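Local coordinates for protein acetyl-CoA acetyltransferase (Mycobacterium smegmatis, PDB 4EGV) that probably has acyltransferase activity and is a monomeric thiolase-like protein with the thiolase fold and an additional C-terminal domain, at residues V269-A274 against P374-L379; W293-G298 against T422-W427; A67-A72 against D135-F140; D341-F346 against N382-G387. All blocks are in the same frame, centred on the assembly; numbering follows the deposited sequence.

How the interactions relate
All four contacts reach the large mixed sheet of the thiolase fold. Interactions 1 and 4 are close neighbours, with centres about 10 Å apart; they meet where Ala273 CB lies 3.6 Å from His386 CE1, and helix 383-397 follows helix 373-376 in the chain. Interaction 4 probably includes parts of two thiolase catalytic loops. Interaction 3 joins interaction 1 through adjacent strands 136-143 and 271-279, Ala274 CB packing 3.9 Å from Phe140 CB. Strand 136-143 also reaches interaction 4, Ile139 CG2 lying 3.8 Å from Met385 SE. Interaction 2 stands apart, its nearest atoms about 9 Å from interaction 3 and about 10 Å from interaction 4, whose segments fall within the chain loop it closes.

Interaction 1 (V269-A274 against P374-L379); sequences VNQGAA and PFFGGL
Val269 and Gly378 bring the two backbones closest, 5.8 Å between their CA atoms, where the approach to strand 271-279 passes the turn that leaves helix 373-376. The isopropyl group of Val269 straddles that turn: CG1 rests 3.7 Å from Gly377 CA, while CG2 takes the next residue, 3.7 Å from Gly378 CA. Gly377 is the first residue to abandon the helical conformation, and its positive phi (104°) suits glycine. With no side chain at Gly377 or Gly378, Val269 lies directly on the backbone. The turn thus closes against the beginning of a strand in the mixed sheet of the thiolase fold. Further along, Gln271 starts with CG wedged between its backbone N and carbonyl carbon (chi1 39°) and then runs out extended, which carries its amide to the turn and the Phe376 ring. Gln271 NE2 comes 3.7 Å from Phe376 CE2, with the amide and ring planes inclined by 54°. Gln271 OE1 and Gly377 O are both acceptors and do not bond directly. One water reconciles them by donating to each, 2.9 Å to Gln271 OE1 and 2.6 Å to Gly377 O. On the helix 383-397 side, His386 touches the Gln271 side chain and meets the Phe376 ring obliquely.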
loop_
_atom_site.group_PDB
_atom_site.type_symbol
_atom_site.label_atom_id
_atom_site.label_comp_id
_atom_site.label_asym_id
_atom_site.label_seq_id
_atom_site.Cartn_x
_atom_site.Cartn_y
_atom_site.Cartn_z
ATOM N N VAL A 269 7.175 -4.549 -15.050
ATOM C CA VAL A 269 8.174 -5.572 -14.607
ATOM C C VAL A 269 7.694 -7.040 -14.681
ATOM O O VAL A 269 6.506 -7.296 -14.746
ATOM C CB VAL A 269 8.503 -5.407 -13.089
ATOM C CG1 VAL A 269 9.309 -4.125 -12.799
ATOM C CG2 VAL A 269 7.234 -5.457 -12.258
ATOM N N ASN A 270 8.628 -7.951 -14.534
ATOM C CA ASN A 270 8.367 -9.335 -14.268
ATOM C C ASN A 270 8.915 -9.657 -12.880
ATOM O O ASN A 270 10.077 -9.686 -12.700
ATOM C CB ASN A 270 9.024 -10.210 -15.338
ATOM C CG ASN A 270 8.314 -10.165 -16.691
ATOM O OD1 ASN A 270 7.805 -11.150 -17.148
ATOM N ND2 ASN A 270 8.355 -9.054 -17.340
ATOM N N GLN A 271 8.035 -9.933 -11.921
ATOM C CA GLN A 271 8.484 -10.274 -10.571
ATOM C C GLN A 271 7.485 -11.123 -9.783
ATOM O O GLN A 271 6.274 -10.919 -9.872
ATOM C CB GLN A 271 8.821 -9.004 -9.786
ATOM C CG GLN A 271 7.871 -7.845 -10.042
ATOM C CD GLN A 271 8.118 -6.673 -9.112
ATOM O OE1 GLN A 271 7.263 -6.319 -8.301
ATOM N NE2 GLN A 271 9.293 -6.065 -9.226
ATOM N N GLY A 272 8.006 -12.071 -9.008
ATOM C CA GLY A 272 7.189 -12.887 -8.133
ATOM C C GLY A 272 7.701 -12.850 -6.723
ATOM O O GLY A 272 8.873 -12.619 -6.495
ATOM N N ALA A 273 6.804 -13.047 -5.772
ATOM C CA ALA A 273 7.161 -13.185 -4.376
ATOM C C ALA A 273 6.310 -14.291 -3.718
ATOM O O ALA A 273 5.180 -14.471 -4.098
ATOM C CB ALA A 273 7.024 -11.840 -3.683
ATOM N N ALA A 274 6.862 -15.032 -2.756
ATOM C CA ALA A 274 6.147 -16.062 -2.019
ATOM C C ALA A 274 6.528 -16.075 -0.551
ATOM O O ALA A 274 7.656 -15.775 -0.199
ATOM C CB ALA A 274 6.391 -17.395 -2.638
ATOM N N PRO A 374 7.167 3.515 -7.163
ATOM C CA PRO A 374 7.605 3.988 -8.437
ATOM C C PRO A 374 8.873 3.210 -8.760
ATOM O O PRO A 374 8.936 2.582 -9.802
ATOM C CB PRO A 374 7.886 5.454 -8.179
ATOM C CG PRO A 374 7.230 5.737 -7.012
ATOM C CD PRO A 374 7.222 4.585 -6.176
ATOM N N PHE A 375 9.841 3.242 -7.850
ATOM C CA PHE A 375 11.224 2.936 -8.128
ATOM C C PHE A 375 11.560 1.476 -8.209
ATOM O O PHE A 375 12.326 1.083 -8.999
ATOM C CB PHE A 375 12.144 3.642 -7.129
ATOM C CG PHE A 375 11.760 5.040 -6.822
ATOM C CD1 PHE A 375 11.981 6.040 -7.713
ATOM C CD2 PHE A 375 11.145 5.358 -5.651
ATOM C CE1 PHE A 375 11.588 7.309 -7.416
ATOM C CE2 PHE A 375 10.782 6.600 -5.383
ATOM C CZ PHE A 375 11.003 7.575 -6.250
ATOM N N PHE A 376 10.976 0.695 -7.343
ATOM C CA PHE A 376 11.177 -0.742 -7.263
ATOM C C PHE A 376 10.634 -1.469 -8.490
ATOM O O PHE A 376 11.218 -2.452 -8.921
ATOM C CB PHE A 376 10.587 -1.323 -5.964
ATOM C CG PHE A 376 10.740 -2.836 -5.830
ATOM C CD1 PHE A 376 11.990 -3.422 -5.650
ATOM C CD2 PHE A 376 9.627 -3.673 -5.860
ATOM C CE1 PHE A 376 12.128 -4.803 -5.507
ATOM C CE2 PHE A 376 9.758 -5.059 -5.722
ATOM C CZ PHE A 376 11.014 -5.618 -5.571
ATOM N N GLY A 377 9.530 -0.960 -9.038
ATOM C CA GLY A 377 8.848 -1.540 -10.177
ATOM C C GLY A 377 7.602 -2.272 -9.760
ATOM O O GLY A 377 7.560 -2.894 -8.688
ATOM N N GLY A 378 6.579 -2.195 -10.598
ATOM C CA GLY A 378 5.349 -2.923 -10.339
ATOM C C GLY A 378 4.133 -2.038 -10.354
ATOM O O GLY A 378 4.253 -0.844 -10.239
ATOM N N LEU A 379 2.968 -2.658 -10.507
ATOM C CA LEU A 379 1.681 -1.988 -10.598
ATOM C C LEU A 379 1.137 -1.564 -9.265
ATOM O O LEU A 379 0.319 -0.666 -9.202
ATOM C CB LEU A 379 0.641 -2.888 -11.261
ATOM C CG LEU A 379 0.942 -3.236 -12.731
ATOM C CD1 LEU A 379 -0.087 -4.276 -13.288
ATOM C CD2 LEU A 379 1.216 -2.015 -13.655
HETATM O O HOH W 1 6.113 -4.110 -6.883
#

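Interaction 2 (W293-G298 against T422-W427); sequences WVYLRG and TEPADW
A classic beta bulge marks this part of strand 294-303, with Arg297 and Gly298 both facing Ile419 of the adjacent strand 414-421; the loop that follows that strand folds back over the Tyr295 and Arg297 side chains. Pro424 lies over one face of the Tyr295 ring in a CH-pi contact, its CA 3.6 Å from the ring centroid and only 12° off the normal. Its CB reaches the phenol end, 3.5 Å from Tyr295 CZ, and the backbone N of Ala425 sits over the same face nearer the rim. Arg297 bends at chi2 and chi3 to bring its guanidinium back to the loop. Arg297 NH1 donates to Glu423 O at 3.0 Å, approaching from above the carbonyl plane, and makes a weak, long salt bridge of 3.4 Å to Glu423 OE2. One residue thus receives NH1 through both its backbone and its carboxylate. Ala425 CB lies over a face of the guanidinium, 3.6 Å from Arg297 NE. At the far end Leu296 and Trp427 run side by side, CD2 of the leucine 4.0 Å from Trp427 CZ3. Around the contact, Trp427 stacks on His299 and touches Pro20, while Tyr295 packs on Val21 of strand 20-29 and on Val280 of helix 280-286.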
loop_
_atom_site.group_PDB
_atom_site.type_symbol
_atom_site.label_atom_id
_atom_site.label_comp_id
_atom_site.label_asym_id
_atom_site.label_seq_id
_atom_site.Cartn_x
_atom_site.Cartn_y
_atom_site.Cartn_z
ATOM N N TRP A 293 13.083 -19.158 11.651
ATOM C CA TRP A 293 11.766 -18.770 12.119
ATOM C C TRP A 293 11.642 -17.278 12.460
ATOM O O TRP A 293 12.434 -16.717 13.224
ATOM C CB TRP A 293 11.385 -19.553 13.359
ATOM C CG TRP A 293 11.488 -20.982 13.266
ATOM C CD1 TRP A 293 11.944 -21.699 12.224
ATOM C CD2 TRP A 293 11.145 -21.919 14.287
ATOM N NE1 TRP A 293 11.911 -23.035 12.516
ATOM C CE2 TRP A 293 11.427 -23.200 13.781
ATOM C CE3 TRP A 293 10.612 -21.802 15.580
ATOM C CZ2 TRP A 293 11.211 -24.358 14.519
ATOM C CZ3 TRP A 293 10.391 -22.940 16.306
ATOM C CH2 TRP A 293 10.679 -24.210 15.769
ATOM N N VAL A 294 10.605 -16.671 11.902
ATOM C CA VAL A 294 10.194 -15.312 12.205
ATOM C C VAL A 294 8.711 -15.293 12.634
ATOM O O VAL A 294 7.849 -15.883 12.008
ATOM C CB VAL A 294 10.459 -14.411 10.995
ATOM C CG1 VAL A 294 10.140 -13.021 11.287
ATOM C CG2 VAL A 294 11.899 -14.524 10.603
ATOM N N TYR A 295 8.430 -14.605 13.727
ATOM C CA TYR A 295 7.064 -14.453 14.257
ATOM C C TYR A 295 6.360 -13.202 13.748
ATOM O O TYR A 295 6.940 -12.166 13.567
ATOM C CB TYR A 295 7.085 -14.462 15.796
ATOM C CG TYR A 295 7.730 -15.689 16.348
ATOM C CD1 TYR A 295 6.953 -16.711 16.837
ATOM C CD2 TYR A 295 9.116 -15.850 16.331
ATOM C CE1 TYR A 295 7.507 -17.868 17.327
ATOM C CE2 TYR A 295 9.682 -16.995 16.795
ATOM C CZ TYR A 295 8.864 -18.021 17.311
ATOM O OH TYR A 295 9.398 -19.203 17.803
ATOM N N LEU A 296 5.086 -13.332 13.483
ATOM C CA LEU A 296 4.280 -12.184 13.203
ATOM C C LEU A 296 3.757 -11.667 14.557
ATOM O O LEU A 296 2.733 -12.085 15.057
ATOM C CB LEU A 296 3.180 -12.553 12.209
ATOM C CG LEU A 296 2.161 -11.477 11.844
ATOM C CD1 LEU A 296 2.791 -10.181 11.421
ATOM C CD2 LEU A 296 1.246 -12.017 10.772
ATOM N N ARG A 297 4.503 -10.761 15.147
ATOM C CA ARG A 297 4.230 -10.313 16.482
ATOM C C ARG A 297 3.067 -9.353 16.574
ATOM O O ARG A 297 2.243 -9.489 17.442
ATOM C CB ARG A 297 5.479 -9.746 17.143
ATOM C CG ARG A 297 6.510 -10.811 17.488
ATOM C CD ARG A 297 6.114 -11.639 18.728
ATOM N NE ARG A 297 5.994 -10.850 19.959
ATOM C CZ ARG A 297 7.003 -10.553 20.782
ATOM N NH1 ARG A 297 8.233 -10.968 20.549
ATOM N NH2 ARG A 297 6.787 -9.821 21.855
ATOM N N GLY A 298 2.980 -8.407 15.658
ATOM C CA GLY A 298 1.835 -7.523 15.632
ATOM C C GLY A 298 1.135 -7.478 14.311
ATOM O O GLY A 298 1.703 -7.767 13.274
ATOM N N THR A 422 12.366 -12.291 15.380
ATOM C CA THR A 422 12.792 -13.639 15.752
ATOM C C THR A 422 12.445 -14.009 17.197
ATOM O O THR A 422 12.416 -15.189 17.555
ATOM C CB THR A 422 14.298 -13.819 15.584
ATOM O OG1 THR A 422 14.977 -12.698 16.150
ATOM C CG2 THR A 422 14.662 -13.977 14.121
ATOM N N GLU A 423 12.199 -12.984 18.015
ATOM C CA GLU A 423 11.834 -13.122 19.428
ATOM C C GLU A 423 10.459 -13.817 19.573
ATOM O O GLU A 423 9.452 -13.270 19.163
ATOM C CB GLU A 423 11.886 -11.753 20.139
ATOM C CG GLU A 423 11.998 -11.796 21.687
ATOM C CD GLU A 423 11.635 -10.445 22.368
ATOM O OE1 GLU A 423 12.475 -9.499 22.331
ATOM O OE2 GLU A 423 10.516 -10.329 22.942
ATOM N N PRO A 424 10.370 -14.970 20.199
ATOM C CA PRO A 424 9.165 -15.781 20.137
ATOM C C PRO A 424 8.004 -15.364 21.011
ATOM O O PRO A 424 8.179 -14.874 22.077
ATOM C CB PRO A 424 9.678 -17.133 20.597
ATOM C CG PRO A 424 11.063 -17.080 20.419
ATOM C CD PRO A 424 11.461 -15.753 20.749
ATOM N N ALA A 425 6.797 -15.591 20.564
ATOM C CA ALA A 425 5.665 -15.383 21.435
ATOM C C ALA A 425 4.473 -16.082 20.925
ATOM O O ALA A 425 4.455 -16.521 19.818
ATOM C CB ALA A 425 5.363 -13.966 21.583
ATOM N N ASP A 426 3.456 -16.142 21.754
ATOM C CA ASP A 426 2.188 -16.700 21.393
ATOM C C ASP A 426 1.470 -15.715 20.548
ATOM O O ASP A 426 1.580 -14.562 20.747
ATOM C CB ASP A 426 1.362 -16.898 22.643
ATOM C CG ASP A 426 1.579 -18.224 23.290
ATOM O OD1 ASP A 426 2.619 -18.819 23.085
ATOM O OD2 ASP A 426 0.694 -18.663 24.022
ATOM N N TRP A 427 0.686 -16.188 19.620
ATOM C CA TRP A 427 -0.161 -15.339 18.837
ATOM C C TRP A 427 -1.109 -14.624 19.747
ATOM O O TRP A 427 -1.753 -15.237 20.545
ATOM C CB TRP A 427 -0.930 -16.203 17.852
ATOM C CG TRP A 427 -1.837 -15.510 16.952
ATOM C CD1 TRP A 427 -3.139 -15.355 17.108
ATOM C CD2 TRP A 427 -1.505 -14.903 15.716
ATOM N NE1 TRP A 427 -3.663 -14.671 16.070
ATOM C CE2 TRP A 427 -2.667 -14.383 15.195
ATOM C CE3 TRP A 427 -0.330 -14.738 15.009
ATOM C CZ2 TRP A 427 -2.697 -13.724 14.022
ATOM C CZ3 TRP A 427 -0.373 -14.085 13.854
ATOM C CH2 TRP A 427 -1.533 -13.579 13.365
#

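Interaction 3 (A67-A72 against D135-F140); sequences AIDTVA and DVVLIF
Ile68 and Val136 fit together where the chain enters a parallel strand pair, their side chains crossing at about a right angle with CG1 of Ile68 3.9 Å from CG1 of Val136. The Ile68 CD1 methyl reaches on to Leu138 CB, filling the step between Val136 and Leu138. Val136 CB in turn settles against Ala67 O. Strands 70-73 and 136-143 then run side by side in the central sheet of the thiolase fold, their local axes 16° apart, with Thr70 level with Val137, Val71 with Leu138 and Ala72 with Ile139. Thr70, Ala72, Val137 and Ile139 share one face, where Phe125 of helix 117-130 packs on the first three. Val71 and Leu138 project from the other, towards helix 93-101. There the Phe140 ring leans against Val71, CE2 to CB 3.7 Å, and its face lies under Ala72 O, which stands 3.7 Å above the centre of the ring. The backbone interlocks through Leu138 N to Thr70 O at 3.0 Å, Ala72 N to Leu138 O at 2.9 Å and Phe140 N to Ala72 O; Val136 O accepts from Asp69 N and weakly from Thr70 N. At the start of the pair, Asp69 has its CG between backbone N and carbonyl carbon (chi1 56°), bringing OD2 to 3.0 Å from Val136 N, which meets it from above the carboxylate plane. Asp135 N adds weaker bonds to the same carboxylate. Since Asp135 OD2 is only 4.2 Å from Asp69 OD2, these amide donors probably help offset the local negative charge.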
loop_
_atom_site.group_PDB
_atom_site.type_symbol
_atom_site.label_atom_id
_atom_site.label_comp_id
_atom_site.label_asym_id
_atom_site.label_seq_id
_atom_site.Cartn_x
_atom_site.Cartn_y
_atom_site.Cartn_z
ATOM N N ALA A 67 3.499 -31.237 2.264
ATOM C CA ALA A 67 2.865 -30.918 3.524
ATOM C C ALA A 67 1.963 -29.678 3.464
ATOM O O ALA A 67 1.189 -29.427 4.392
ATOM C CB ALA A 67 3.928 -30.769 4.639
ATOM N N ILE A 68 2.084 -28.900 2.393
ATOM C CA ILE A 68 1.249 -27.709 2.202
ATOM C C ILE A 68 -0.259 -28.045 2.070
ATOM O O ILE A 68 -0.669 -28.767 1.164
ATOM C CB ILE A 68 1.706 -26.831 0.981
ATOM C CG1 ILE A 68 3.096 -26.270 1.201
ATOM C CG2 ILE A 68 0.739 -25.683 0.735
ATOM C CD1 ILE A 68 3.773 -25.780 -0.054
ATOM N N ASP A 69 -1.059 -27.490 2.971
ATOM C CA ASP A 69 -2.474 -27.715 2.970
ATOM C C ASP A 69 -3.304 -26.562 2.357
ATOM O O ASP A 69 -4.452 -26.774 1.927
ATOM C CB ASP A 69 -2.985 -28.166 4.362
ATOM C CG ASP A 69 -2.639 -27.167 5.530
ATOM O OD1 ASP A 69 -3.125 -26.003 5.584
ATOM O OD2 ASP A 69 -1.894 -27.581 6.448
ATOM N N THR A 70 -2.730 -25.353 2.302
ATOM C CA THR A 70 -3.398 -24.227 1.660
ATOM C C THR A 70 -2.442 -23.396 0.853
ATOM O O THR A 70 -1.350 -23.110 1.311
ATOM C CB THR A 70 -4.066 -23.303 2.669
ATOM O OG1 THR A 70 -4.797 -24.103 3.583
ATOM C CG2 THR A 70 -5.021 -22.351 1.962
ATOM N N VAL A 71 -2.881 -23.037 -0.352
ATOM C CA VAL A 71 -2.237 -22.023 -1.158
ATOM C C VAL A 71 -3.162 -20.836 -1.362
ATOM O O VAL A 71 -4.373 -20.965 -1.523
ATOM C CB VAL A 71 -1.701 -22.520 -2.512
ATOM C CG1 VAL A 71 -0.686 -23.575 -2.289
ATOM C CG2 VAL A 71 -2.791 -23.032 -3.390
ATOM N N ALA A 72 -2.577 -19.660 -1.329
ATOM C CA ALA A 72 -3.326 -18.492 -1.513
ATOM C C ALA A 72 -2.509 -17.632 -2.461
ATOM O O ALA A 72 -1.297 -17.495 -2.316
ATOM C CB ALA A 72 -3.569 -17.815 -0.165
ATOM N N ASP A 135 -2.145 -25.658 8.865
ATOM C CA ASP A 135 -0.839 -26.060 9.387
ATOM C C ASP A 135 0.354 -25.577 8.570
ATOM O O ASP A 135 1.303 -25.112 9.065
ATOM C CB ASP A 135 -0.758 -27.578 9.507
ATOM C CG ASP A 135 -1.573 -28.136 10.637
ATOM O OD1 ASP A 135 -1.399 -27.734 11.763
ATOM O OD2 ASP A 135 -2.382 -28.993 10.396
ATOM N N VAL A 136 0.296 -25.744 7.294
ATOM C CA VAL A 136 1.281 -25.207 6.354
ATOM C C VAL A 136 0.627 -24.461 5.190
ATOM O O VAL A 136 -0.166 -25.015 4.435
ATOM C CB VAL A 136 2.228 -26.283 5.803
ATOM C CG1 VAL A 136 3.357 -25.654 4.993
ATOM C CG2 VAL A 136 2.768 -27.127 6.914
ATOM N N VAL A 137 0.981 -23.196 5.057
ATOM C CA VAL A 137 0.363 -22.349 4.083
ATOM C C VAL A 137 1.424 -21.713 3.202
ATOM O O VAL A 137 2.463 -21.321 3.663
ATOM C CB VAL A 137 -0.476 -21.247 4.790
ATOM C CG1 VAL A 137 -1.095 -20.236 3.779
ATOM C CG2 VAL A 137 -1.546 -21.870 5.675
ATOM N N LEU A 138 1.137 -21.625 1.917
ATOM C CA LEU A 138 1.965 -20.893 0.959
ATOM C C LEU A 138 1.199 -19.729 0.341
ATOM O O LEU A 138 0.135 -19.892 -0.198
ATOM C CB LEU A 138 2.516 -21.815 -0.153
ATOM C CG LEU A 138 3.508 -21.172 -1.136
ATOM C CD1 LEU A 138 4.762 -20.681 -0.386
ATOM C CD2 LEU A 138 3.904 -22.092 -2.256
ATOM N N ILE A 139 1.774 -18.542 0.440
ATOM C CA ILE A 139 1.237 -17.340 -0.143
ATOM C C ILE A 139 2.133 -16.878 -1.305
ATOM O O ILE A 139 3.346 -17.026 -1.248
ATOM C CB ILE A 139 1.143 -16.302 0.967
ATOM C CG1 ILE A 139 0.016 -16.672 1.924
ATOM C CG2 ILE A 139 0.900 -14.885 0.452
ATOM C CD1 ILE A 139 0.141 -15.977 3.278
ATOM N N PHE A 140 1.558 -16.367 -2.379
ATOM C CA PHE A 140 2.383 -15.947 -3.495
ATOM C C PHE A 140 1.641 -14.936 -4.351
ATOM O O PHE A 140 0.432 -14.769 -4.222
ATOM C CB PHE A 140 2.883 -17.138 -4.341
ATOM C CG PHE A 140 1.812 -18.130 -4.676
ATOM C CD1 PHE A 140 0.843 -17.841 -5.625
ATOM C CD2 PHE A 140 1.741 -19.338 -3.995
ATOM C CE1 PHE A 140 -0.172 -18.740 -5.919
ATOM C CE2 PHE A 140 0.691 -20.268 -4.279
ATOM C CZ PHE A 140 -0.252 -19.949 -5.253
#

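Interaction 4 (D341-F346 against N382-G387); sequences DLYSCF and NYSMHG
Asp341 and Tyr383, whose side chains come from opposite directions, supply the polar part of this contact. Tyr383 OH donates to Asp341 OD2 (3.1 Å), which accepts with its syn lone pair. Carboxylate and phenol planes are only 26° apart. With CG anti to the backbone N (chi1 -166°), Asp341 sends its carboxylate off the strand towards the helix. The other oxygen, OD1, has its strongest partner in the loop before helix 373-376, accepting from Leu369 N, with weak bonds from Thr370 N and the Thr368 hydroxyl. This buried carboxylate is therefore gripped by several donors.

The residues lie where strand 337-342, an outermost strand of the large mixed sheet in this thiolase fold, gives way to a loop beside the first turn of helix 383-397. That loop and the start of the helix probably correspond to two of the catalytic loops of thiolases. Gly387, one turn further along the helix, comes close through its backbone: having no side chain, it lets its CA come 3.8 Å from Asp341 OD2.

The aromatic part is an offset edge-to-face pair, the edge of Tyr383 turned to the face of Tyr343, with ring centroids 5.7 Å apart and planes at 87°. Contact is closest between Tyr343 CD1 and Tyr383 CD2, at 3.8 Å. Ser384 OG approaches the Tyr343 ring in its plane, 3.8 Å from CD1. At its far end the Tyr343 hydroxyl is hydrogen-bonded to Gly380 O, while Leu373 of helix 373-376 touches both tyrosine side chains.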
loop_
_atom_site.group_PDB
_atom_site.type_symbol
_atom_site.label_atom_id
_atom_site.label_comp_id
_atom_site.label_asym_id
_atom_site.label_seq_id
_atom_site.Cartn_x
_atom_site.Cartn_y
_atom_site.Cartn_z
ATOM N N ASP A 341 9.005 -0.915 6.251
ATOM C CA ASP A 341 8.574 -0.875 4.854
ATOM C C ASP A 341 7.153 -0.358 4.795
ATOM O O ASP A 341 6.209 -1.061 5.120
ATOM C CB ASP A 341 8.666 -2.214 4.124
ATOM C CG ASP A 341 8.545 -2.052 2.591
ATOM O OD1 ASP A 341 9.555 -1.810 1.930
ATOM O OD2 ASP A 341 7.438 -2.173 2.044
ATOM N N LEU A 342 7.037 0.902 4.397
ATOM C CA LEU A 342 5.766 1.597 4.265
ATOM C C LEU A 342 5.387 1.681 2.800
ATOM O O LEU A 342 6.202 1.997 1.945
ATOM C CB LEU A 342 5.833 2.990 4.932
ATOM C CG LEU A 342 5.597 3.187 6.437
ATOM C CD1 LEU A 342 5.643 1.957 7.287
ATOM C CD2 LEU A 342 6.521 4.260 6.996
ATOM N N TYR A 343 4.147 1.347 2.511
ATOM C CA TYR A 343 3.683 1.311 1.152
ATOM C C TYR A 343 3.641 2.726 0.555
ATOM O O TYR A 343 3.091 3.660 1.151
ATOM C CB TYR A 343 2.313 0.667 1.129
ATOM C CG TYR A 343 1.760 0.348 -0.235
ATOM C CD1 TYR A 343 1.759 -0.976 -0.709
ATOM C CD2 TYR A 343 1.213 1.351 -1.048
ATOM C CE1 TYR A 343 1.254 -1.290 -1.945
ATOM C CE2 TYR A 343 0.702 1.062 -2.300
ATOM C CZ TYR A 343 0.724 -0.269 -2.749
ATOM O OH TYR A 343 0.204 -0.571 -3.991
ATOM N N SER A 344 4.183 2.845 -0.659
ATOM C CA SER A 344 4.501 4.130 -1.279
ATOM C C SER A 344 4.264 4.208 -2.788
ATOM O O SER A 344 5.218 4.443 -3.545
ATOM C CB SER A 344 5.982 4.458 -0.993
ATOM O OG SER A 344 6.852 3.425 -1.454
ATOM N N CYS A 345 3.037 4.032 -3.270
ATOM C CA CYS A 345 2.847 4.230 -4.729
ATOM C C CYS A 345 2.952 5.760 -4.961
ATOM O O CYS A 345 3.605 6.247 -5.867
ATOM C CB CYS A 345 1.528 3.595 -5.229
ATOM S SG CYS A 345 1.432 2.989 -7.009
ATOM N N PHE A 346 2.346 6.496 -4.041
ATOM C CA PHE A 346 2.371 7.947 -4.001
ATOM C C PHE A 346 2.853 8.395 -2.621
ATOM O O PHE A 346 2.869 7.642 -1.683
ATOM C CB PHE A 346 0.957 8.457 -4.298
ATOM C CG PHE A 346 0.400 7.955 -5.614
ATOM C CD1 PHE A 346 0.691 8.639 -6.801
ATOM C CD2 PHE A 346 -0.363 6.792 -5.677
ATOM C CE1 PHE A 346 0.219 8.179 -8.026
ATOM C CE2 PHE A 346 -0.838 6.321 -6.884
ATOM C CZ PHE A 346 -0.553 7.007 -8.067
ATOM N N ASN A 382 0.972 -6.510 -5.707
ATOM C CA ASN A 382 1.757 -7.493 -4.987
ATOM C C ASN A 382 3.039 -6.929 -4.343
ATOM O O ASN A 382 3.883 -7.657 -3.871
ATOM C CB ASN A 382 2.066 -8.688 -5.904
ATOM C CG ASN A 382 2.421 -9.902 -5.131
ATOM O OD1 ASN A 382 1.629 -10.366 -4.324
ATOM N ND2 ASN A 382 3.627 -10.398 -5.315
ATOM N N TYR A 383 3.161 -5.618 -4.304
ATOM C CA TYR A 383 4.349 -4.981 -3.762
ATOM C C TYR A 383 4.712 -5.371 -2.330
ATOM O O TYR A 383 5.852 -5.702 -2.062
ATOM C CB TYR A 383 4.243 -3.467 -3.838
ATOM C CG TYR A 383 5.337 -2.829 -3.014
ATOM C CD1 TYR A 383 6.634 -2.688 -3.536
ATOM C CD2 TYR A 383 5.103 -2.424 -1.691
ATOM C CE1 TYR A 383 7.619 -2.156 -2.802
ATOM C CE2 TYR A 383 6.117 -1.884 -0.946
ATOM C CZ TYR A 383 7.369 -1.758 -1.511
ATOM O OH TYR A 383 8.390 -1.205 -0.797
ATOM N N SER A 384 3.759 -5.326 -1.409
ATOM C CA SER A 384 4.051 -5.618 0.001
ATOM C C SER A 384 4.546 -7.026 0.286
ATOM O O SER A 384 4.973 -7.318 1.377
ATOM C CB SER A 384 2.862 -5.285 0.928
ATOM O OG SER A 384 2.891 -3.937 1.363
HETATM N N MSE A 385 4.503 -7.923 -0.663
HETATM C CA MSE A 385 5.018 -9.225 -0.360
HETATM C C MSE A 385 6.524 -9.274 -0.467
HETATM O O MSE A 385 7.171 -10.096 0.171
HETATM C CB MSE A 385 4.443 -10.225 -1.303
HETATM C CG MSE A 385 4.749 -11.598 -0.873
HETATM SE SE MSE A 385 3.333 -12.614 -1.450
HETATM C CE MSE A 385 3.440 -12.403 -3.348
ATOM N N HIS A 386 7.055 -8.412 -1.319
ATOM C CA HIS A 386 8.460 -8.114 -1.369
ATOM C C HIS A 386 8.969 -7.423 -0.067
ATOM O O HIS A 386 10.038 -7.726 0.419
ATOM C CB HIS A 386 8.729 -7.269 -2.622
ATOM C CG HIS A 386 8.491 -8.022 -3.892
ATOM N ND1 HIS A 386 9.405 -8.921 -4.398
ATOM C CD2 HIS A 386 7.429 -8.044 -4.734
ATOM C CE1 HIS A 386 8.928 -9.447 -5.506
ATOM N NE2 HIS A 386 7.736 -8.926 -5.733
ATOM N N GLY A 387 8.164 -6.498 0.450
ATOM C CA GLY A 387 8.330 -5.890 1.750
ATOM C C GLY A 387 8.456 -6.884 2.885
ATOM O O GLY A 387 9.417 -6.836 3.647
#